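Local structure of transcobalamin-1 (Homo sapiens, 4KKI) at residues K62-Q67 with M295-L300. The protein binds vitamin B12 and other corrinoids with very high affinity, carries them, and protects the vitamin from the acid of the stomach. Sequence-based numbering, arbitrary orientation.
Sequences KLVGIQ and MGKTFL
Thr298, which meets Leu63 through its backbone carbonyl, has its hydroxyl engaged within its own loop: OG1 accepts the backbone N-H of Leu300 at 3.0 Å with an N-H...O angle of 148°, closing an ST turn. The carbonyl oxygen is met by the branched end of Leu63, whose two methyls both approach it, CD2 of Leu63 at 3.6 Å from Thr298 O. With chi1 at -156°, CG stands opposite the backbone N of Leu63, and the branch is thereby swung over to the loop. Leu63 CD2 also reaches the ring of Phe299, 3.5 Å from Phe299 CD1, arriving at the ring edge in the plane rather than over a face. On the far side of the loop from Leu63, Thr298 packs against helix 244-252, where Gln249 OE1 accepts the backbone N-H of Phe299. The contact joins two helix ends of the alpha6-alpha6 barrel domain: helices 55-63 and 284-294 both finish in a Schellman motif, with Gly65 and Gly296 as the C-prime residues, their positive phi turning the chain out of each helix. Just before these glycines, Val64 and Met295 meet side chain to side chain, crossing at about a right angle. CG1 of Val64 lies 3.6 Å from CB of Met295, while bends at chi2 (86°) and chi3 of the methionine fold its CE back to 3.8 Å from Val64 CB. Lys297 passes its aliphatic chain beside the backbone of Leu63, CG being 3.5 Å from Leu63 O, before its ammonium end leads away. Phe299 continues inward to Met190 and Leu152, its side chain about 9 Å from the bound cyanocobalamin and about 6 Å from those of Tyr145 and Gln289, two residues that bind the vitamin.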
ATOM      1  N   LYS A  62       0.274  13.633  -9.022  1.00 42.37           N
ATOM      2  CA  LYS A  62      -0.473  14.871  -8.812  1.00 52.13           C
ATOM      3  C   LYS A  62      -0.183  15.448  -7.430  1.00 51.72           C
ATOM      4  O   LYS A  62      -0.189  16.665  -7.235  1.00 52.06           O
ATOM      5  CB  LYS A  62      -1.976  14.638  -9.004  1.00 50.43           C
ATOM      6  CG  LYS A  62      -2.353  14.206 -10.417  1.00 58.07           C
ATOM      7  CD  LYS A  62      -3.421  15.102 -11.024  1.00 65.29           C
ATOM      8  CE  LYS A  62      -4.746  14.975 -10.292  1.00 68.22           C
ATOM      9  NZ  LYS A  62      -5.789  15.845 -10.905  1.00 78.05           N
ATOM     10  N   LEU A  63       0.097  14.561  -6.482  1.00 50.85           N
ATOM     11  CA  LEU A  63       0.387  14.953  -5.111  1.00 49.87           C
ATOM     12  C   LEU A  63       1.681  15.762  -5.000  1.00 46.91           C
ATOM     13  O   LEU A  63       1.821  16.605  -4.113  1.00 45.12           O
ATOM     14  CB  LEU A  63       0.463  13.708  -4.229  1.00 56.99           C
ATOM     15  CG  LEU A  63       0.193  13.906  -2.742  1.00 59.44           C
ATOM     16  CD1 LEU A  63      -1.095  14.685  -2.531  1.00 58.74           C
ATOM     17  CD2 LEU A  63       0.117  12.551  -2.073  1.00 52.11           C
ATOM     18  N   VAL A  64       2.622  15.506  -5.903  1.00 43.25           N
ATOM     19  CA  VAL A  64       3.878  16.249  -5.921  1.00 38.60           C
ATOM     20  C   VAL A  64       3.913  17.273  -7.059  1.00 38.78           C
ATOM     21  O   VAL A  64       4.979  17.742  -7.458  1.00 49.95           O
ATOM     22  CB  VAL A  64       5.100  15.306  -5.997  1.00 38.46           C
ATOM     23  CG1 VAL A  64       5.097  14.352  -4.812  1.00 40.12           C
ATOM     24  CG2 VAL A  64       5.100  14.526  -7.300  1.00 29.91           C
ATOM     25  N   GLY A  65       2.738  17.619  -7.572  1.00 43.26           N
ATOM     26  CA  GLY A  65       2.624  18.646  -8.593  1.00 45.40           C
ATOM     27  C   GLY A  65       3.150  18.195  -9.938  1.00 52.46           C
ATOM     28  O   GLY A  65       3.781  18.960 -10.663  1.00 60.02           O
ATOM     29  N   ILE A  66       2.900  16.935 -10.271  1.00 50.03           N
ATOM     30  CA  ILE A  66       3.314  16.403 -11.558  1.00 44.57           C
ATOM     31  C   ILE A  66       2.120  15.841 -12.320  1.00 50.38           C
ATOM     32  O   ILE A  66       1.370  15.013 -11.802  1.00 51.81           O
ATOM     33  CB  ILE A  66       4.371  15.303 -11.405  1.00 47.48           C
ATOM     34  CG1 ILE A  66       5.652  15.870 -10.793  1.00 47.65           C
ATOM     35  CG2 ILE A  66       4.674  14.673 -12.753  1.00 46.81           C
ATOM     36  CD1 ILE A  66       6.745  14.835 -10.620  1.00 49.25           C
ATOM     37  N   GLN A  67       1.940  16.303 -13.551  1.00 41.47           N
ATOM     38  CA  GLN A  67       0.880  15.787 -14.400  1.00 49.26           C
ATOM     39  C   GLN A  67       1.478  15.030 -15.577  1.00 37.90           C
ATOM     40  O   GLN A  67       2.351  15.541 -16.269  1.00 44.46           O
ATOM     41  CB  GLN A  67      -0.017  16.923 -14.887  1.00 52.20           C
ATOM     42  CG  GLN A  67      -0.630  17.734 -13.758  1.00 60.24           C
ATOM     43  CD  GLN A  67      -1.551  18.828 -14.257  1.00 69.20           C
ATOM     44  OE1 GLN A  67      -1.145  19.983 -14.392  1.00 75.55           O
ATOM     45  NE2 GLN A  67      -2.799  18.469 -14.536  1.00 65.74           N
ATOM     46  N   MET A 295       9.174  14.085  -1.480  1.00 41.86           N
ATOM     47  CA  MET A 295       8.995  15.458  -1.921  1.00 40.74           C
ATOM     48  C   MET A 295       8.350  16.272  -0.812  1.00 37.88           C
ATOM     49  O   MET A 295       7.897  17.393  -1.034  1.00 40.99           O
ATOM     50  CB  MET A 295       8.111  15.500  -3.166  1.00 42.08           C
ATOM     51  CG  MET A 295       8.545  16.523  -4.185  1.00 68.92           C
ATOM     52  SD  MET A 295       9.801  15.843  -5.273  1.00 84.26           S
ATOM     53  CE  MET A 295       8.815  14.661  -6.185  1.00 50.39           C
ATOM     54  N   GLY A 296       8.300  15.691   0.383  1.00 37.04           N
ATOM     55  CA  GLY A 296       7.770  16.377   1.548  1.00 33.85           C
ATOM     56  C   GLY A 296       6.258  16.485   1.539  1.00 43.73           C
ATOM     57  O   GLY A 296       5.685  17.394   2.138  1.00 41.99           O
ATOM     58  N   LYS A 297       5.608  15.545   0.860  1.00 44.20           N
ATOM     59  CA  LYS A 297       4.159  15.560   0.726  1.00 35.03           C
ATOM     60  C   LYS A 297       3.530  14.345   1.392  1.00 38.50           C
ATOM     61  O   LYS A 297       4.149  13.285   1.481  1.00 41.57           O
ATOM     62  CB  LYS A 297       3.767  15.596  -0.754  1.00 38.98           C
ATOM     63  CG  LYS A 297       4.192  16.862  -1.486  1.00 41.17           C
ATOM     64  CD  LYS A 297       3.367  18.057  -1.038  1.00 51.89           C
ATOM     65  CE  LYS A 297       3.770  19.318  -1.780  1.00 64.61           C
ATOM     66  NZ  LYS A 297       2.983  20.498  -1.325  1.00 79.23           N
ATOM     67  N   THR A 298       2.300  14.509   1.869  1.00 33.03           N
ATOM     68  CA  THR A 298       1.523  13.393   2.397  1.00 36.53           C
ATOM     69  C   THR A 298       0.134  13.410   1.771  1.00 42.78           C
ATOM     70  O   THR A 298      -0.220  14.349   1.059  1.00 38.68           O
ATOM     71  CB  THR A 298       1.357  13.467   3.929  1.00 35.30           C
ATOM     72  OG1 THR A 298       0.319  14.400   4.259  1.00 36.77           O
ATOM     73  CG2 THR A 298       2.657  13.886   4.603  1.00 33.22           C
ATOM     74  N   PHE A 299      -0.656  12.380   2.049  1.00 41.12           N
ATOM     75  CA  PHE A 299      -2.028  12.324   1.557  1.00 32.44           C
ATOM     76  C   PHE A 299      -2.895  13.459   2.107  1.00 45.94           C
ATOM     77  O   PHE A 299      -3.955  13.753   1.560  1.00 44.65           O
ATOM     78  CB  PHE A 299      -2.670  10.971   1.873  1.00 37.52           C
ATOM     79  CG  PHE A 299      -2.227   9.856   0.964  1.00 32.95           C
ATOM     80  CD1 PHE A 299      -1.399  10.109  -0.116  1.00 41.79           C
ATOM     81  CD2 PHE A 299      -2.650   8.557   1.186  1.00 49.94           C
ATOM     82  CE1 PHE A 299      -0.994   9.085  -0.952  1.00 50.54           C
ATOM     83  CE2 PHE A 299      -2.253   7.529   0.350  1.00 50.48           C
ATOM     84  CZ  PHE A 299      -1.424   7.794  -0.721  1.00 46.58           C
ATOM     85  N   LEU A 300      -2.444  14.098   3.183  1.00 41.15           N
ATOM     86  CA  LEU A 300      -3.207  15.185   3.791  1.00 44.22           C
ATOM     87  C   LEU A 300      -3.052  16.507   3.044  1.00 43.90           C
ATOM     88  O   LEU A 300      -3.731  17.485   3.353  1.00 45.60           O
ATOM     89  CB  LEU A 300      -2.822  15.365   5.258  1.00 42.25           C
ATOM     90  CG  LEU A 300      -3.115  14.170   6.164  1.00 50.81           C
ATOM     91  CD1 LEU A 300      -2.787  14.515   7.603  1.00 51.94           C
ATOM     92  CD2 LEU A 300      -4.565  13.732   6.028  1.00 48.26           C
TER